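Local atomic coordinates of hypothetical methylmalonyl-CoA decarboxylase alpha subunit (Sulfolobus tokodaii, PDB entry 1X0U), a protein that belongs to the carboxyl transferase family of the ClpP/crotonase clan and is a putative carboxyl transferase subunit found in an assembly of six chains. Residues A[167-172]-A[189-194]; A[40-45]-A[95-100]. One frame throughout, in Å; residues are numbered along the deposited sequence.

Interaction 1 of 2, residues A[167-172]-A[189-194]; sequences ITIMAG and IMIKGD
Ile189 docks its backbone onto Thr168 and Met170, pairing the ends of two neighbouring parallel strands in the mixed sheet of a crotonase-like fold. Ile189 N donates to Thr168 O at 2.9 Å, the donor lying nearly in line with the carbonyl bond. Ile189 O then accepts from Met170 N at 2.8 Å, the donor tilted 19° from the carbonyl plane, and the same oxygen takes a CA-H...O contact from Ile169. The axes of the short strand segments approach to 4.6 Å, their directions differing by 9°.

Side chains alternate between the two faces. On one, Met170 and Met190 lie side by side and point the same way, Met170 CG against Met190 SD at 3.8 Å. Both start with CG anti to the backbone N, but Met170 then bends at chi2 (48°) and chi3, so that its end turns away while Met190 stays extended. On the other face, Ile189 CD1 reaches back to Ile167 CG2 at 3.8 Å. Past the last bridge the backbones separate, and Ile191 CD1 packs on Ile169 CG2 and Ala171 CB and comes to 3.4 Å from Met170 O.

Helix 239-252 covers the isoleucine side through Leu245, Thr246 and Leu249, whereas Met198 of strand 197-199 touches both methionines. On its other edge, strand 166-170 bonds to strand 129-133, where the backbone of Gly131 pairs with both Ile167 and Ile169.

Interaction 2 of 2, residues A[40-45]-A[95-100]; sequences LTARER and AYAQDF
Water carries the polar part of this contact: four molecules link the first turn of helix 42-49 to the end of strand 91-98, while direct touching falls mainly to the methyl of Ala42. Ala42 CB points at the strand end and meets Gln98 O at 3.4 Å, Ala97 CB at 3.8 Å and the CB of Asp99. Beside it, Ala97 CB lies 3.6 Å from Ala42 O.

Asp99 has CG anti to its backbone N (chi1 -168°), which carries the carboxylate past the methyl to the helix start. One water accepts from Ala42 N and donates to Asp99 OD1 at 2.7 Å; that oxygen also bonds Thr101. A second accepts from Arg43 N and donates only weakly to Asp99 OD2, and a third donates to OD2 and accepts weakly from Arg43 NE. The fourth, in the plane of the Arg45 guanidinium at its edge, accepts from Arg45 NH1 at 2.9 Å and donates to Gln98 O. Salt bridges to Glu239 and Asp134 hold the same guanidinium.

Thr41 and Glu44 form a capping box at this N terminus; Thr41 N donates to Glu44 OE1 at 2.9 Å, on the anti side, 23° out of the carboxylate plane. The amides of Ala42 and Arg43 face the Asp99 carboxylate through water, the second link being weak at Asp99 OD2, a placement in which the negative charge of Asp99 would be favoured by the helix dipole.

Overall arrangement
Following the chain from the N terminus, interaction 2 comes first: the start of helix 42-49 is met again by the end of strand 91-98, closing a loop of 49 residues that includes strands 56-57 and 81-88. Interaction 1 opens later and closes a shorter excursion of 16 residues, through strand 173-175 and helix 180-184, between adjacent strands. The two are in series, neither nested nor crossed. Both reach the same mixed sheet, where strand 129-133 separates strand 91-98 from strand 166-170. Their centres lie about 12 Å apart, and Arg45 of interaction 2 bridges them through a weak hydrogen bond from NH2 to Ala171 O of interaction 1.

Interaction 1 of 2, residues A[167-172]-A[189-194]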
ATOM      1  N   ILE A 167      20.705  -6.054 -21.664  1.00 11.21           N
ATOM      2  CA  ILE A 167      21.359  -5.981 -22.971  1.00 11.12           C
ATOM      3  C   ILE A 167      22.134  -7.269 -23.275  1.00 11.16           C
ATOM      4  O   ILE A 167      22.846  -7.786 -22.428  1.00 10.27           O
ATOM      5  CB  ILE A 167      22.346  -4.799 -23.015  1.00 10.60           C
ATOM      6  CG1 ILE A 167      21.604  -3.496 -22.724  1.00 11.62           C
ATOM      7  CG2 ILE A 167      23.007  -4.727 -24.367  1.00 11.08           C
ATOM      8  CD1 ILE A 167      22.519  -2.303 -22.465  1.00 13.16           C
ATOM      9  N   THR A 168      21.991  -7.788 -24.487  1.00 13.26           N
ATOM     10  CA  THR A 168      22.714  -9.000 -24.848  1.00 14.71           C
ATOM     11  C   THR A 168      23.664  -8.720 -26.005  1.00 16.01           C
ATOM     12  O   THR A 168      23.291  -8.054 -26.968  1.00 17.27           O
ATOM     13  CB  THR A 168      21.779 -10.130 -25.327  1.00 15.18           C
ATOM     14  OG1 THR A 168      21.329  -9.841 -26.653  1.00 23.06           O
ATOM     15  CG2 THR A 168      20.585 -10.275 -24.422  1.00 10.76           C
ATOM     16  N   ILE A 169      24.896  -9.200 -25.899  1.00 15.15           N
ATOM     17  CA  ILE A 169      25.841  -9.055 -27.000  1.00 13.46           C
ATOM     18  C   ILE A 169      25.878 -10.457 -27.566  1.00 12.44           C
ATOM     19  O   ILE A 169      26.323 -11.392 -26.891  1.00 13.25           O
ATOM     20  CB  ILE A 169      27.268  -8.677 -26.538  1.00 12.48           C
ATOM     21  CG1 ILE A 169      27.272  -7.284 -25.910  1.00 11.68           C
ATOM     22  CG2 ILE A 169      28.231  -8.702 -27.728  1.00 11.48           C
ATOM     23  CD1 ILE A 169      28.648  -6.857 -25.458  1.00 10.94           C
ATOM     24  N   MET A 170      25.352 -10.620 -28.771  1.00 12.03           N
ATOM     25  CA  MET A 170      25.365 -11.921 -29.416  1.00 13.23           C
ATOM     26  C   MET A 170      26.718 -12.022 -30.117  1.00 13.26           C
ATOM     27  O   MET A 170      26.908 -11.465 -31.197  1.00 14.51           O
ATOM     28  CB  MET A 170      24.222 -12.032 -30.434  1.00 12.98           C
ATOM     29  CG  MET A 170      24.230 -13.330 -31.244  1.00 14.61           C
ATOM     30  SD  MET A 170      24.449 -14.774 -30.189  1.00 17.41           S
ATOM     31  CE  MET A 170      23.041 -14.489 -29.021  1.00 14.30           C
ATOM     32  N   ALA A 171      27.668 -12.701 -29.483  1.00 12.93           N
ATOM     33  CA  ALA A 171      29.002 -12.841 -30.063  1.00 12.53           C
ATOM     34  C   ALA A 171      29.359 -14.307 -30.292  1.00 12.15           C
ATOM     35  O   ALA A 171      30.498 -14.725 -30.060  1.00 12.00           O
ATOM     36  CB  ALA A 171      30.041 -12.169 -29.148  1.00  9.33           C
ATOM     37  N   GLY A 172      28.380 -15.077 -30.767  1.00 15.76           N
ATOM     38  CA  GLY A 172      28.592 -16.493 -31.016  1.00 16.79           C
ATOM     39  C   GLY A 172      27.602 -17.096 -32.000  1.00 17.90           C
ATOM     40  O   GLY A 172      26.837 -16.366 -32.623  1.00 20.11           O
ATOM     41  N   ILE A 189      22.622  -6.653 -29.374  1.00 15.11           N
ATOM     42  CA  ILE A 189      23.717  -6.094 -30.152  1.00 15.73           C
ATOM     43  C   ILE A 189      24.463  -7.315 -30.687  1.00 17.07           C
ATOM     44  O   ILE A 189      24.941  -8.147 -29.917  1.00 16.86           O
ATOM     45  CB  ILE A 189      24.656  -5.274 -29.276  1.00 16.48           C
ATOM     46  CG1 ILE A 189      23.889  -4.085 -28.684  1.00 16.53           C
ATOM     47  CG2 ILE A 189      25.867  -4.832 -30.096  1.00 15.03           C
ATOM     48  CD1 ILE A 189      24.608  -3.386 -27.550  1.00 15.71           C
ATOM     49  N   MET A 190      24.543  -7.423 -32.004  1.00 16.51           N
ATOM     50  CA  MET A 190      25.182  -8.559 -32.637  1.00 16.18           C
ATOM     51  C   MET A 190      26.272  -8.142 -33.611  1.00 16.43           C
ATOM     52  O   MET A 190      26.155  -7.118 -34.283  1.00 16.86           O
ATOM     53  CB  MET A 190      24.120  -9.377 -33.375  1.00 15.84           C
ATOM     54  CG  MET A 190      24.628 -10.661 -33.990  1.00 14.97           C
ATOM     55  SD  MET A 190      23.249 -11.663 -34.525  1.00 19.67           S
ATOM     56  CE  MET A 190      24.077 -12.906 -35.494  1.00 13.96           C
ATOM     57  N   ILE A 191      27.329  -8.944 -33.681  1.00 16.42           N
ATOM     58  CA  ILE A 191      28.447  -8.682 -34.584  1.00 17.91           C
ATOM     59  C   ILE A 191      28.206  -9.444 -35.883  1.00 18.29           C
ATOM     60  O   ILE A 191      27.741 -10.579 -35.861  1.00 17.73           O
ATOM     61  CB  ILE A 191      29.790  -9.162 -33.985  1.00 17.82           C
ATOM     62  CG1 ILE A 191      30.061  -8.455 -32.654  1.00 19.84           C
ATOM     63  CG2 ILE A 191      30.935  -8.881 -34.964  1.00 17.82           C
ATOM     64  CD1 ILE A 191      29.319  -9.028 -31.483  1.00 19.35           C
ATOM     65  N   LYS A 192      28.489  -8.824 -37.023  1.00 20.80           N
ATOM     66  CA  LYS A 192      28.291  -9.542 -38.272  1.00 23.46           C
ATOM     67  C   LYS A 192      29.585 -10.231 -38.653  1.00 22.37           C
ATOM     68  O   LYS A 192      30.663  -9.674 -38.494  1.00 23.63           O
ATOM     69  CB  LYS A 192      27.794  -8.622 -39.408  1.00 26.05           C
ATOM     70  CG  LYS A 192      28.296  -7.186 -39.410  1.00 29.47           C
ATOM     71  CD  LYS A 192      27.397  -6.334 -40.324  1.00 31.58           C
ATOM     72  CE  LYS A 192      27.696  -4.831 -40.238  1.00 31.33           C
ATOM     73  NZ  LYS A 192      28.744  -4.393 -41.208  1.00 33.52           N
ATOM     74  N   GLY A 193      29.460 -11.464 -39.121  1.00 21.47           N
ATOM     75  CA  GLY A 193      30.616 -12.244 -39.506  1.00 18.91           C
ATOM     76  C   GLY A 193      30.244 -13.710 -39.572  1.00 17.60           C
ATOM     77  O   GLY A 193      29.179 -14.125 -39.098  1.00 16.83           O
ATOM     78  N   ASP A 194      31.136 -14.501 -40.152  1.00 17.52           N
ATOM     79  CA  ASP A 194      30.923 -15.932 -40.301  1.00 15.86           C
ATOM     80  C   ASP A 194      30.636 -16.635 -38.981  1.00 15.09           C
ATOM     81  O   ASP A 194      29.833 -17.564 -38.939  1.00 15.97           O
ATOM     82  CB  ASP A 194      32.152 -16.579 -40.942  1.00 14.62           C
ATOM     83  CG  ASP A 194      31.980 -18.066 -41.127  1.00 14.30           C
ATOM     84  OD1 ASP A 194      31.161 -18.464 -41.980  1.00 16.28           O
ATOM     85  OD2 ASP A 194      32.648 -18.837 -40.411  1.00 15.43           O
TER

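Interaction 2 of 2, residues A[40-45]-A[95-100]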
ATOM      1  N   LEU A  40      37.134 -12.671 -29.552  1.00 16.87           N
ATOM      2  CA  LEU A  40      37.875 -12.490 -28.305  1.00 15.97           C
ATOM      3  C   LEU A  40      37.371 -13.558 -27.337  1.00 15.93           C
ATOM      4  O   LEU A  40      36.336 -14.169 -27.591  1.00 15.65           O
ATOM      5  CB  LEU A  40      37.634 -11.093 -27.720  1.00 14.19           C
ATOM      6  CG  LEU A  40      38.209  -9.907 -28.504  1.00 13.96           C
ATOM      7  CD1 LEU A  40      37.924  -8.616 -27.744  1.00 12.28           C
ATOM      8  CD2 LEU A  40      39.704 -10.081 -28.704  1.00 10.64           C
ATOM      9  N   THR A  41      38.102 -13.803 -26.246  1.00 15.79           N
ATOM     10  CA  THR A  41      37.679 -14.805 -25.269  1.00 16.15           C
ATOM     11  C   THR A  41      36.681 -14.157 -24.318  1.00 17.60           C
ATOM     12  O   THR A  41      36.580 -12.925 -24.245  1.00 17.84           O
ATOM     13  CB  THR A  41      38.838 -15.322 -24.406  1.00 15.16           C
ATOM     14  OG1 THR A  41      39.331 -14.244 -23.611  1.00 14.84           O
ATOM     15  CG2 THR A  41      39.968 -15.867 -25.262  1.00 16.15           C
ATOM     16  N   ALA A  42      35.962 -14.995 -23.583  1.00 16.41           N
ATOM     17  CA  ALA A  42      34.963 -14.525 -22.638  1.00 17.11           C
ATOM     18  C   ALA A  42      35.556 -13.504 -21.684  1.00 16.78           C
ATOM     19  O   ALA A  42      34.972 -12.442 -21.466  1.00 18.43           O
ATOM     20  CB  ALA A  42      34.385 -15.707 -21.850  1.00 15.26           C
ATOM     21  N   ARG A  43      36.730 -13.813 -21.140  1.00 16.20           N
ATOM     22  CA  ARG A  43      37.375 -12.918 -20.191  1.00 17.46           C
ATOM     23  C   ARG A  43      37.956 -11.651 -20.808  1.00 17.22           C
ATOM     24  O   ARG A  43      37.959 -10.599 -20.164  1.00 15.42           O
ATOM     25  CB  ARG A  43      38.430 -13.686 -19.381  1.00 18.10           C
ATOM     26  CG  ARG A  43      37.785 -14.622 -18.340  1.00 17.44           C
ATOM     27  CD  ARG A  43      38.803 -15.472 -17.575  1.00 16.09           C
ATOM     28  NE  ARG A  43      38.135 -16.436 -16.702  1.00 13.53           N
ATOM     29  CZ  ARG A  43      37.601 -16.150 -15.517  1.00 14.32           C
ATOM     30  NH1 ARG A  43      37.655 -14.914 -15.034  1.00 10.58           N
ATOM     31  NH2 ARG A  43      36.994 -17.102 -14.817  1.00 13.14           N
ATOM     32  N   GLU A  44      38.423 -11.739 -22.055  1.00 17.57           N
ATOM     33  CA  GLU A  44      38.970 -10.565 -22.733  1.00 17.02           C
ATOM     34  C   GLU A  44      37.831  -9.565 -23.007  1.00 17.52           C
ATOM     35  O   GLU A  44      38.013  -8.349 -22.898  1.00 18.66           O
ATOM     36  CB  GLU A  44      39.675 -10.975 -24.041  1.00 17.17           C
ATOM     37  CG  GLU A  44      40.878 -11.893 -23.809  1.00 16.29           C
ATOM     38  CD  GLU A  44      41.506 -12.422 -25.087  1.00 17.41           C
ATOM     39  OE1 GLU A  44      40.772 -12.741 -26.045  1.00 16.16           O
ATOM     40  OE2 GLU A  44      42.748 -12.538 -25.126  1.00 18.06           O
ATOM     41  N   ARG A  45      36.651 -10.076 -23.339  1.00 16.05           N
ATOM     42  CA  ARG A  45      35.510  -9.205 -23.595  1.00 15.47           C
ATOM     43  C   ARG A  45      35.085  -8.492 -22.306  1.00 16.68           C
ATOM     44  O   ARG A  45      34.763  -7.305 -22.326  1.00 16.71           O
ATOM     45  CB  ARG A  45      34.348 -10.022 -24.152  1.00 14.85           C
ATOM     46  CG  ARG A  45      34.591 -10.588 -25.537  1.00 13.70           C
ATOM     47  CD  ARG A  45      33.748 -11.824 -25.771  1.00  9.54           C
ATOM     48  NE  ARG A  45      33.740 -12.233 -27.172  1.00 10.62           N
ATOM     49  CZ  ARG A  45      33.155 -13.345 -27.616  1.00 10.74           C
ATOM     50  NH1 ARG A  45      32.537 -14.167 -26.769  1.00 10.88           N
ATOM     51  NH2 ARG A  45      33.160 -13.621 -28.908  1.00  7.38           N
ATOM     52  N   ALA A  95      27.027  -9.017 -15.392  1.00 13.32           N
ATOM     53  CA  ALA A  95      27.228  -9.597 -16.707  1.00 14.21           C
ATOM     54  C   ALA A  95      27.664 -11.042 -16.618  1.00 12.94           C
ATOM     55  O   ALA A  95      28.137 -11.505 -15.580  1.00 11.35           O
ATOM     56  CB  ALA A  95      28.289  -8.798 -17.475  1.00 14.26           C
ATOM     57  N   TYR A  96      27.458 -11.756 -17.715  1.00 13.14           N
ATOM     58  CA  TYR A  96      27.926 -13.116 -17.833  1.00 12.07           C
ATOM     59  C   TYR A  96      28.546 -13.158 -19.218  1.00 11.90           C
ATOM     60  O   TYR A  96      28.108 -12.451 -20.131  1.00 10.87           O
ATOM     61  CB  TYR A  96      26.811 -14.154 -17.687  1.00  9.35           C
ATOM     62  CG  TYR A  96      25.755 -14.166 -18.759  1.00 11.04           C
ATOM     63  CD1 TYR A  96      24.499 -13.598 -18.533  1.00  8.82           C
ATOM     64  CD2 TYR A  96      25.984 -14.795 -19.983  1.00 10.31           C
ATOM     65  CE1 TYR A  96      23.507 -13.662 -19.492  1.00  9.44           C
ATOM     66  CE2 TYR A  96      24.990 -14.864 -20.951  1.00 10.92           C
ATOM     67  CZ  TYR A  96      23.752 -14.292 -20.695  1.00 11.06           C
ATOM     68  OH  TYR A  96      22.769 -14.328 -21.656  1.00 12.37           O
ATOM     69  N   ALA A  97      29.597 -13.953 -19.350  1.00 10.87           N
ATOM     70  CA  ALA A  97      30.295 -14.099 -20.616  1.00 10.08           C
ATOM     71  C   ALA A  97      30.524 -15.585 -20.791  1.00  9.81           C
ATOM     72  O   ALA A  97      31.262 -16.198 -20.021  1.00  7.34           O
ATOM     73  CB  ALA A  97      31.625 -13.355 -20.571  1.00  6.09           C
ATOM     74  N   GLN A  98      29.856 -16.164 -21.778  1.00 10.42           N
ATOM     75  CA  GLN A  98      29.998 -17.581 -22.041  1.00 11.52           C
ATOM     76  C   GLN A  98      31.344 -17.822 -22.716  1.00 14.29           C
ATOM     77  O   GLN A  98      31.788 -17.030 -23.549  1.00 13.53           O
ATOM     78  CB  GLN A  98      28.843 -18.064 -22.919  1.00 12.07           C
ATOM     79  CG  GLN A  98      27.482 -17.944 -22.235  1.00 10.52           C
ATOM     80  CD  GLN A  98      26.329 -18.338 -23.137  1.00 11.54           C
ATOM     81  OE1 GLN A  98      26.175 -17.806 -24.241  1.00 11.44           O
ATOM     82  NE2 GLN A  98      25.502 -19.266 -22.669  1.00 11.68           N
ATOM     83  N   ASP A  99      32.006 -18.904 -22.327  1.00 15.23           N
ATOM     84  CA  ASP A  99      33.305 -19.249 -22.887  1.00 16.83           C
ATOM     85  C   ASP A  99      33.118 -20.362 -23.906  1.00 17.16           C
ATOM     86  O   ASP A  99      32.912 -21.519 -23.536  1.00 16.47           O
ATOM     87  CB  ASP A  99      34.241 -19.723 -21.783  1.00 16.69           C
ATOM     88  CG  ASP A  99      35.669 -19.824 -22.245  1.00 17.29           C
ATOM     89  OD1 ASP A  99      35.881 -20.001 -23.463  1.00 17.80           O
ATOM     90  OD2 ASP A  99      36.571 -19.734 -21.391  1.00 16.04           O
ATOM     91  N   PHE A 100      33.196 -20.007 -25.187  1.00 16.29           N
ATOM     92  CA  PHE A 100      33.010 -20.971 -26.265  1.00 15.57           C
ATOM     93  C   PHE A 100      34.018 -22.121 -26.237  1.00 16.25           C
ATOM     94  O   PHE A 100      33.760 -23.183 -26.803  1.00 15.01           O
ATOM     95  CB  PHE A 100      33.080 -20.270 -27.633  1.00 14.63           C
ATOM     96  CG  PHE A 100      32.737 -21.172 -28.793  1.00 13.70           C
ATOM     97  CD1 PHE A 100      31.410 -21.490 -29.078  1.00 12.59           C
ATOM     98  CD2 PHE A 100      33.743 -21.763 -29.552  1.00 13.56           C
ATOM     99  CE1 PHE A 100      31.088 -22.387 -30.100  1.00 12.88           C
ATOM    100  CE2 PHE A 100      33.431 -22.664 -30.578  1.00 13.81           C
ATOM    101  CZ  PHE A 100      32.101 -22.978 -30.853  1.00 11.62           C
TER
HETATM  102  O   HOH W   1      36.133 -17.599 -24.659  1.00 16.32           O
HETATM  103  O   HOH W   2      37.896 -16.646 -21.182  1.00 13.89           O
HETATM  104  O   HOH W   3      37.149 -18.307 -19.097  1.00 31.32           O
HETATM  105  O   HOH W   4      31.507 -14.136 -24.047  1.00 13.37           O